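PDB 4O1K: carbonic anhydrase from Sordaria macrospora, which catalyses, as a zinc-dependent beta-carbonic anhydrase that assembles as a tetramer, the reversible hydration of carbon dioxide to bicarbonate. Local coordinates for residues C56-I61 / C110-C115; N172-A177 / T212-I217. All coordinates share one frame; numbering follows the deposited sequence.

Contact 1 (C56-I61 / C110-C115); sequences CSDSRI and CGHYGC. With ZN (zinc ion), chain B.
Cys56 and Asp58 meet His112 and Cys115 at a shared zinc ion, which takes two ligands from each segment. Sulfur supplies two bonds, from Cys56 SG at 2.3 Å and Cys115 SG at 2.2 Å to the zinc. His112 NE2 binds the metal at 2.1 Å; with chi1 at 67°, CG sits between the backbone N and carbonyl carbon, which sets the ring with NE2 at the zinc. Asp58 OD1 completes the set at 1.9 Å from the zinc, its carboxylate turned 54° from the imidazole plane. An aspartate on the metal is consistent with the closed state known in beta-carbonic anhydrases.

Ser59 CB lies over one face of the imidazole in a CH-pi contact, 3.8 Å from the His112 ring centroid and almost on the ring normal. Ser59 N bonds to Cys56 O in the type I turn that presents Asp58, and Ser59 OG donates to the same oxygen. One water bridges Cys56 N and Cys110 O. Phe75 of the second subunit packs against Asp58.

The site lies at the C-terminal side of the neighbouring parallel strands 51-56 and 106-112. Helix 116-121 follows, its leading Gly116 and Gly117 amides giving weak bonds to the Asp58 carboxylate.

Contact 2 (N172-A177 / T212-I217); sequences NVVKTA and TILKDI
Lys175 NZ is gripped by two partners, Asn172 OD1 at 3.0 Å within its own segment and, in a salt bridge, Asp139 of the third subunit. The Asn172 bond is not flat, the ammonium standing 31° from the amide carbonyl plane. Beyond CG the lysine runs fully extended, which carries its charge away from helix 210-218 while leaving the root of the chain against it. There the CG methylene meets Ile217 CD1 at 3.7 Å, the two side chains meeting at about a right angle.

Val174 is the main apolar element. Its CG1, anti to the backbone N (chi1 178°), reaches to the backbone of the opposing helix, 3.7 Å from Leu214 CA. The same methyl has Leu214 CD1 on it at 3.8 Å and Ile217 CD1 at 3.7 Å. Ile213 comes in through its CG2 branch, 4.0 Å from Val174 CB. Ile217 CD1 thus lies against both Val174 and Lys175, and joins the two in a single apolar patch.

Just beyond, the chain turns: Val173 O accepts from both Thr176 N and Thr176 OG1, and Thr176 is the N-cap residue of helix 177-186. That helix and strand 190-197 extend the apolar surroundings, through Leu179 and Ile191 on Val174. Putting an alanine at Lys175 would probably leave Asp139 of the third subunit without this cation and Asn172 OD1 without this donor, with a gap beside Ile217 CD1.

The chemistry is therefore divided: methyl and methylene groups join the two segments, whereas the ammonium of this buried lysine is satisfied within segment 172-177 and across a subunit boundary, so the residue that packs on Ile217 also takes part in a subunit interface.

In the fold
The two contacts follow one another along the chain, contact 1 closing before contact 2 opens. Their centres lie 24 Å apart and their nearest atoms about 9 Å, so they do not touch. Helix 154-174 connects them: Glu163 and Tyr158 bond to Tyr113 and Cys115 of contact 1, and the helix's last turn enters contact 2. Strand 190-197 is a second link, pairing beside strand 106-112 and packing against Val174 through Ile191. Contact 1 lies nearer the centre of the chain and meets the second subunit; contact 2 is more peripheral and meets the third. The zinc site and the packing of segment 172-177 on helix 210-218 thus each border a different subunit of the tetramer.

Contact 1 (C56-I61 / C110-C115)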
ATOM      1  N   CYS A  56      18.177  -2.657  -5.407  1.00 26.60           N
ATOM      2  CA  CYS A  56      17.610  -3.844  -4.736  1.00 27.41           C
ATOM      3  C   CYS A  56      18.176  -4.080  -3.336  1.00 31.17           C
ATOM      4  O   CYS A  56      19.374  -3.848  -3.079  1.00 27.29           O
ATOM      5  CB  CYS A  56      17.789  -5.076  -5.606  1.00 30.22           C
ATOM      6  SG  CYS A  56      17.098  -6.576  -4.825  1.00 32.16           S
ATOM      7  N   SER A  57      17.322  -4.548  -2.429  1.00 24.44           N
ATOM      8  CA  SER A  57      17.728  -4.803  -1.058  1.00 24.77           C
ATOM      9  C   SER A  57      18.793  -5.902  -0.954  1.00 27.48           C
ATOM     10  O   SER A  57      19.514  -5.956   0.040  1.00 29.35           O
ATOM     11  CB  SER A  57      16.524  -5.180  -0.217  1.00 24.57           C
ATOM     12  OG  SER A  57      15.660  -4.060  -0.083  1.00 26.67           O
ATOM     13  N   ASP A  58      18.828  -6.803  -1.932  1.00 25.99           N
ATOM     14  CA  ASP A  58      19.757  -7.940  -1.860  1.00 33.68           C
ATOM     15  C   ASP A  58      20.970  -7.789  -2.733  1.00 38.98           C
ATOM     16  O   ASP A  58      21.722  -8.754  -2.897  1.00 42.23           O
ATOM     17  CB  ASP A  58      19.102  -9.320  -2.112  1.00 38.74           C
ATOM     18  CG  ASP A  58      18.452  -9.458  -3.497  1.00 43.10           C
ATOM     19  OD1 ASP A  58      19.095  -9.177  -4.538  1.00 39.53           O
ATOM     20  OD2 ASP A  58      17.262  -9.866  -3.549  1.00 45.30           O
ATOM     21  N   SER A  59      21.152  -6.600  -3.300  1.00 38.33           N
ATOM     22  CA  SER A  59      22.408  -6.258  -3.957  1.00 42.94           C
ATOM     23  C   SER A  59      23.417  -6.051  -2.826  1.00 44.29           C
ATOM     24  O   SER A  59      23.027  -5.765  -1.698  1.00 44.05           O
ATOM     25  CB  SER A  59      22.244  -4.997  -4.806  1.00 44.80           C
ATOM     26  OG  SER A  59      21.958  -3.857  -4.008  1.00 44.65           O
ATOM     27  N   ARG A  60      24.707  -6.231  -3.101  1.00 48.68           N
ATOM     28  CA  ARG A  60      25.672  -6.360  -1.998  1.00 51.69           C
ATOM     29  C   ARG A  60      26.597  -5.161  -1.791  1.00 53.12           C
ATOM     30  O   ARG A  60      27.191  -5.005  -0.723  1.00 59.06           O
ATOM     31  CB  ARG A  60      26.518  -7.623  -2.171  1.00 53.84           C
ATOM     32  CG  ARG A  60      25.930  -8.622  -3.136  1.00 60.74           C
ATOM     33  CD  ARG A  60      25.976 -10.039  -2.585  1.00 66.26           C
ATOM     34  NE  ARG A  60      26.211 -11.011  -3.647  1.00 69.32           N
ATOM     35  CZ  ARG A  60      25.284 -11.438  -4.503  1.00 72.48           C
ATOM     36  NH1 ARG A  60      25.610 -12.324  -5.436  1.00 73.39           N
ATOM     37  NH2 ARG A  60      24.035 -10.980  -4.444  1.00 72.84           N
ATOM     38  N   ILE A  61      26.735  -4.334  -2.818  1.00 50.08           N
ATOM     39  CA  ILE A  61      27.605  -3.171  -2.748  1.00 48.66           C
ATOM     40  C   ILE A  61      26.697  -1.950  -2.853  1.00 44.29           C
ATOM     41  O   ILE A  61      25.815  -1.924  -3.702  1.00 43.99           O
ATOM     42  CB  ILE A  61      28.627  -3.173  -3.928  1.00 56.30           C
ATOM     43  CG1 ILE A  61      29.588  -4.362  -3.830  1.00 55.66           C
ATOM     44  CG2 ILE A  61      29.429  -1.894  -3.959  1.00 57.07           C
ATOM     45  CD1 ILE A  61      30.525  -4.288  -2.645  1.00 56.54           C
ATOM     46  N   CYS A 110      18.475   0.519 -10.769  1.00 22.71           N
ATOM     47  CA  CYS A 110      19.612  -0.376 -10.950  1.00 25.04           C
ATOM     48  C   CYS A 110      19.235  -1.772 -10.519  1.00 28.63           C
ATOM     49  O   CYS A 110      18.931  -2.001  -9.335  1.00 28.88           O
ATOM     50  CB  CYS A 110      20.797   0.101 -10.116  1.00 27.25           C
ATOM     51  SG  CYS A 110      22.343  -0.782 -10.545  1.00 32.72           S
ATOM     52  N   GLY A 111      19.226  -2.707 -11.461  1.00 26.53           N
ATOM     53  CA  GLY A 111      19.013  -4.088 -11.067  1.00 26.95           C
ATOM     54  C   GLY A 111      20.370  -4.744 -10.907  1.00 28.19           C
ATOM     55  O   GLY A 111      21.401  -4.076 -11.024  1.00 28.00           O
ATOM     56  N   HIS A 112      20.382  -6.047 -10.649  1.00 31.17           N
ATOM     57  CA  HIS A 112      21.674  -6.726 -10.537  1.00 30.81           C
ATOM     58  C   HIS A 112      21.519  -8.190 -10.878  1.00 30.80           C
ATOM     59  O   HIS A 112      20.483  -8.800 -10.579  1.00 29.62           O
ATOM     60  CB  HIS A 112      22.314  -6.501  -9.155  1.00 31.74           C
ATOM     61  CG  HIS A 112      21.563  -7.136  -8.027  1.00 32.42           C
ATOM     62  ND1 HIS A 112      22.114  -8.112  -7.223  1.00 36.40           N
ATOM     63  CD2 HIS A 112      20.296  -6.951  -7.582  1.00 33.08           C
ATOM     64  CE1 HIS A 112      21.208  -8.521  -6.347  1.00 34.98           C
ATOM     65  NE2 HIS A 112      20.106  -7.820  -6.534  1.00 29.92           N
ATOM     66  N   TYR A 113      22.519  -8.747 -11.561  1.00 32.58           N
ATOM     67  CA  TYR A 113      22.429 -10.160 -11.933  1.00 36.08           C
ATOM     68  C   TYR A 113      22.565 -10.996 -10.688  1.00 38.69           C
ATOM     69  O   TYR A 113      23.262 -10.604  -9.738  1.00 39.64           O
ATOM     70  CB  TYR A 113      23.507 -10.556 -12.956  1.00 35.22           C
ATOM     71  CG  TYR A 113      23.352  -9.833 -14.277  1.00 39.74           C
ATOM     72  CD1 TYR A 113      22.196  -9.973 -15.037  1.00 39.02           C
ATOM     73  CD2 TYR A 113      24.352  -9.014 -14.766  1.00 43.60           C
ATOM     74  CE1 TYR A 113      22.042  -9.304 -16.241  1.00 41.16           C
ATOM     75  CE2 TYR A 113      24.209  -8.350 -15.980  1.00 45.36           C
ATOM     76  CZ  TYR A 113      23.049  -8.500 -16.709  1.00 43.78           C
ATOM     77  OH  TYR A 113      22.888  -7.835 -17.908  1.00 43.43           O
ATOM     78  N   GLY A 114      21.906 -12.151 -10.685  1.00 42.46           N
ATOM     79  CA  GLY A 114      21.941 -13.002  -9.516  1.00 44.67           C
ATOM     80  C   GLY A 114      20.906 -12.593  -8.488  1.00 44.17           C
ATOM     81  O   GLY A 114      20.856 -13.177  -7.410  1.00 45.20           O
ATOM     82  N   CYS A 115      20.068 -11.613  -8.829  1.00 37.84           N
ATOM     83  CA  CYS A 115      19.057 -11.100  -7.909  1.00 34.13           C
ATOM     84  C   CYS A 115      18.199 -12.178  -7.276  1.00 37.23           C
ATOM     85  O   CYS A 115      17.500 -12.927  -7.975  1.00 36.91           O
ATOM     86  CB  CYS A 115      18.153 -10.112  -8.628  1.00 30.39           C
ATOM     87  SG  CYS A 115      16.947  -9.291  -7.538  1.00 35.67           S
TER
HETATM   88 ZN    ZN B 301      18.151  -8.302  -5.929  1.00 32.74          ZN
HETATM   89  O   HOH W   1      20.400  -2.988  -7.127  1.00 37.67           O
HETATM   90  O   HOH W   2      20.893 -11.917  -4.493  1.00 59.73           O

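Contact 2 (N172-A177 / T212-I217)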
ATOM      1  N   ASN A 172       7.630   2.457 -15.434  1.00 27.12           N
ATOM      2  CA  ASN A 172       6.760   2.886 -14.319  1.00 29.47           C
ATOM      3  C   ASN A 172       7.164   4.203 -13.680  1.00 27.08           C
ATOM      4  O   ASN A 172       6.297   4.936 -13.183  1.00 25.79           O
ATOM      5  CB  ASN A 172       6.677   1.811 -13.233  1.00 28.69           C
ATOM      6  CG  ASN A 172       6.077   0.508 -13.749  1.00 30.20           C
ATOM      7  OD1 ASN A 172       5.453   0.475 -14.804  1.00 29.42           O
ATOM      8  ND2 ASN A 172       6.292  -0.570 -13.009  1.00 28.82           N
ATOM      9  N   VAL A 173       8.470   4.509 -13.662  1.00 24.38           N
ATOM     10  CA  VAL A 173       8.886   5.840 -13.182  1.00 22.73           C
ATOM     11  C   VAL A 173       8.379   6.909 -14.152  1.00 23.96           C
ATOM     12  O   VAL A 173       7.858   7.959 -13.720  1.00 26.17           O
ATOM     13  CB  VAL A 173      10.423   5.978 -13.062  1.00 24.70           C
ATOM     14  CG1 VAL A 173      10.789   7.428 -12.714  1.00 26.04           C
ATOM     15  CG2 VAL A 173      10.945   5.078 -11.978  1.00 20.74           C
ATOM     16  N   VAL A 174       8.467   6.625 -15.448  1.00 24.58           N
ATOM     17  CA  VAL A 174       8.016   7.631 -16.443  1.00 27.07           C
ATOM     18  C   VAL A 174       6.521   7.976 -16.400  1.00 29.05           C
ATOM     19  O   VAL A 174       6.093   9.095 -16.786  1.00 31.29           O
ATOM     20  CB  VAL A 174       8.450   7.230 -17.855  1.00 30.03           C
ATOM     21  CG1 VAL A 174       7.963   8.217 -18.921  1.00 32.48           C
ATOM     22  CG2 VAL A 174       9.936   7.171 -17.911  1.00 28.51           C
ATOM     23  N   LYS A 175       5.720   7.027 -15.939  1.00 27.90           N
ATOM     24  CA  LYS A 175       4.274   7.250 -15.821  1.00 28.26           C
ATOM     25  C   LYS A 175       3.919   8.280 -14.775  1.00 30.72           C
ATOM     26  O   LYS A 175       2.818   8.860 -14.817  1.00 31.82           O
ATOM     27  CB  LYS A 175       3.570   5.946 -15.461  1.00 26.22           C
ATOM     28  CG  LYS A 175       3.729   4.822 -16.491  1.00 27.53           C
ATOM     29  CD  LYS A 175       3.096   3.507 -15.939  1.00 27.48           C
ATOM     30  CE  LYS A 175       3.405   2.329 -16.875  1.00 34.78           C
ATOM     31  NZ  LYS A 175       2.876   1.052 -16.272  1.00 35.98           N
ATOM     32  N   THR A 176       4.829   8.517 -13.821  1.00 28.72           N
ATOM     33  CA  THR A 176       4.504   9.438 -12.727  1.00 29.68           C
ATOM     34  C   THR A 176       4.297  10.854 -13.205  1.00 33.67           C
ATOM     35  O   THR A 176       5.002  11.321 -14.094  1.00 31.85           O
ATOM     36  CB  THR A 176       5.509   9.398 -11.560  1.00 30.35           C
ATOM     37  OG1 THR A 176       6.788   9.920 -11.969  1.00 32.02           O
ATOM     38  CG2 THR A 176       5.665   7.976 -11.083  1.00 24.26           C
ATOM     39  N   ALA A 177       3.307  11.529 -12.618  1.00 35.73           N
ATOM     40  CA  ALA A 177       2.991  12.910 -12.969  1.00 38.42           C
ATOM     41  C   ALA A 177       4.169  13.831 -12.681  1.00 39.75           C
ATOM     42  O   ALA A 177       4.457  14.745 -13.463  1.00 42.03           O
ATOM     43  CB  ALA A 177       1.723  13.387 -12.216  1.00 41.00           C
ATOM     44  N   THR A 212      11.309   7.804 -26.054  1.00 54.19           N
ATOM     45  CA  THR A 212      10.274   6.988 -26.696  1.00 50.50           C
ATOM     46  C   THR A 212       9.315   6.345 -25.691  1.00 48.30           C
ATOM     47  O   THR A 212       8.121   6.180 -25.967  1.00 46.09           O
ATOM     48  CB  THR A 212      10.886   5.901 -27.624  1.00 64.59           C
ATOM     49  OG1 THR A 212      11.562   4.906 -26.846  1.00 70.66           O
ATOM     50  CG2 THR A 212      11.870   6.519 -28.576  1.00 59.68           C
ATOM     51  N   ILE A 213       9.824   5.988 -24.515  1.00 50.76           N
ATOM     52  CA  ILE A 213       8.956   5.444 -23.475  1.00 48.23           C
ATOM     53  C   ILE A 213       7.926   6.493 -23.121  1.00 45.21           C
ATOM     54  O   ILE A 213       6.725   6.209 -23.043  1.00 45.09           O
ATOM     55  CB  ILE A 213       9.736   5.070 -22.204  1.00 46.47           C
ATOM     56  CG1 ILE A 213      10.541   3.797 -22.436  1.00 47.28           C
ATOM     57  CG2 ILE A 213       8.791   4.864 -21.056  1.00 46.27           C
ATOM     58  CD1 ILE A 213      11.456   3.457 -21.272  1.00 49.75           C
ATOM     59  N   LEU A 214       8.415   7.714 -22.945  1.00 43.61           N
ATOM     60  CA  LEU A 214       7.572   8.841 -22.584  1.00 48.95           C
ATOM     61  C   LEU A 214       6.506   9.086 -23.659  1.00 50.80           C
ATOM     62  O   LEU A 214       5.334   9.332 -23.337  1.00 50.55           O
ATOM     63  CB  LEU A 214       8.437  10.087 -22.353  1.00 52.13           C
ATOM     64  CG  LEU A 214       7.769  11.427 -22.030  1.00 53.63           C
ATOM     65  CD1 LEU A 214       6.904  11.344 -20.776  1.00 52.68           C
ATOM     66  CD2 LEU A 214       8.815  12.527 -21.889  1.00 54.90           C
ATOM     67  N   LYS A 215       6.897   8.998 -24.930  1.00 53.65           N
ATOM     68  CA  LYS A 215       5.947   9.218 -26.021  1.00 54.42           C
ATOM     69  C   LYS A 215       4.840   8.159 -26.041  1.00 55.05           C
ATOM     70  O   LYS A 215       3.669   8.486 -26.268  1.00 51.46           O
ATOM     71  CB  LYS A 215       6.660   9.272 -27.370  1.00 58.33           C
ATOM     72  CG  LYS A 215       5.766   9.779 -28.483  1.00 62.92           C
ATOM     73  CD  LYS A 215       6.353   9.481 -29.856  1.00 68.82           C
ATOM     74  CE  LYS A 215       5.483  10.066 -30.965  1.00 70.90           C
ATOM     75  NZ  LYS A 215       6.141   9.985 -32.307  1.00 72.64           N
ATOM     76  N   ASP A 216       5.210   6.900 -25.795  1.00 56.69           N
ATOM     77  CA  ASP A 216       4.244   5.792 -25.756  1.00 60.27           C
ATOM     78  C   ASP A 216       3.230   5.947 -24.636  1.00 55.72           C
ATOM     79  O   ASP A 216       2.027   5.732 -24.831  1.00 54.64           O
ATOM     80  CB  ASP A 216       4.963   4.460 -25.569  1.00 66.99           C
ATOM     81  CG  ASP A 216       5.799   4.084 -26.761  1.00 77.51           C
ATOM     82  OD1 ASP A 216       6.082   4.977 -27.594  1.00 83.37           O
ATOM     83  OD2 ASP A 216       6.176   2.897 -26.864  1.00 79.57           O
ATOM     84  N   ILE A 217       3.727   6.304 -23.453  1.00 49.81           N
ATOM     85  CA  ILE A 217       2.877   6.562 -22.305  1.00 46.61           C
ATOM     86  C   ILE A 217       1.971   7.773 -22.549  1.00 45.28           C
ATOM     87  O   ILE A 217       0.837   7.805 -22.077  1.00 44.24           O
ATOM     88  CB  ILE A 217       3.720   6.749 -21.032  1.00 47.22           C
ATOM     89  CG1 ILE A 217       4.347   5.418 -20.631  1.00 49.92           C
ATOM     90  CG2 ILE A 217       2.871   7.261 -19.884  1.00 45.95           C
ATOM     91  CD1 ILE A 217       5.509   5.545 -19.656  1.00 50.70           C
TER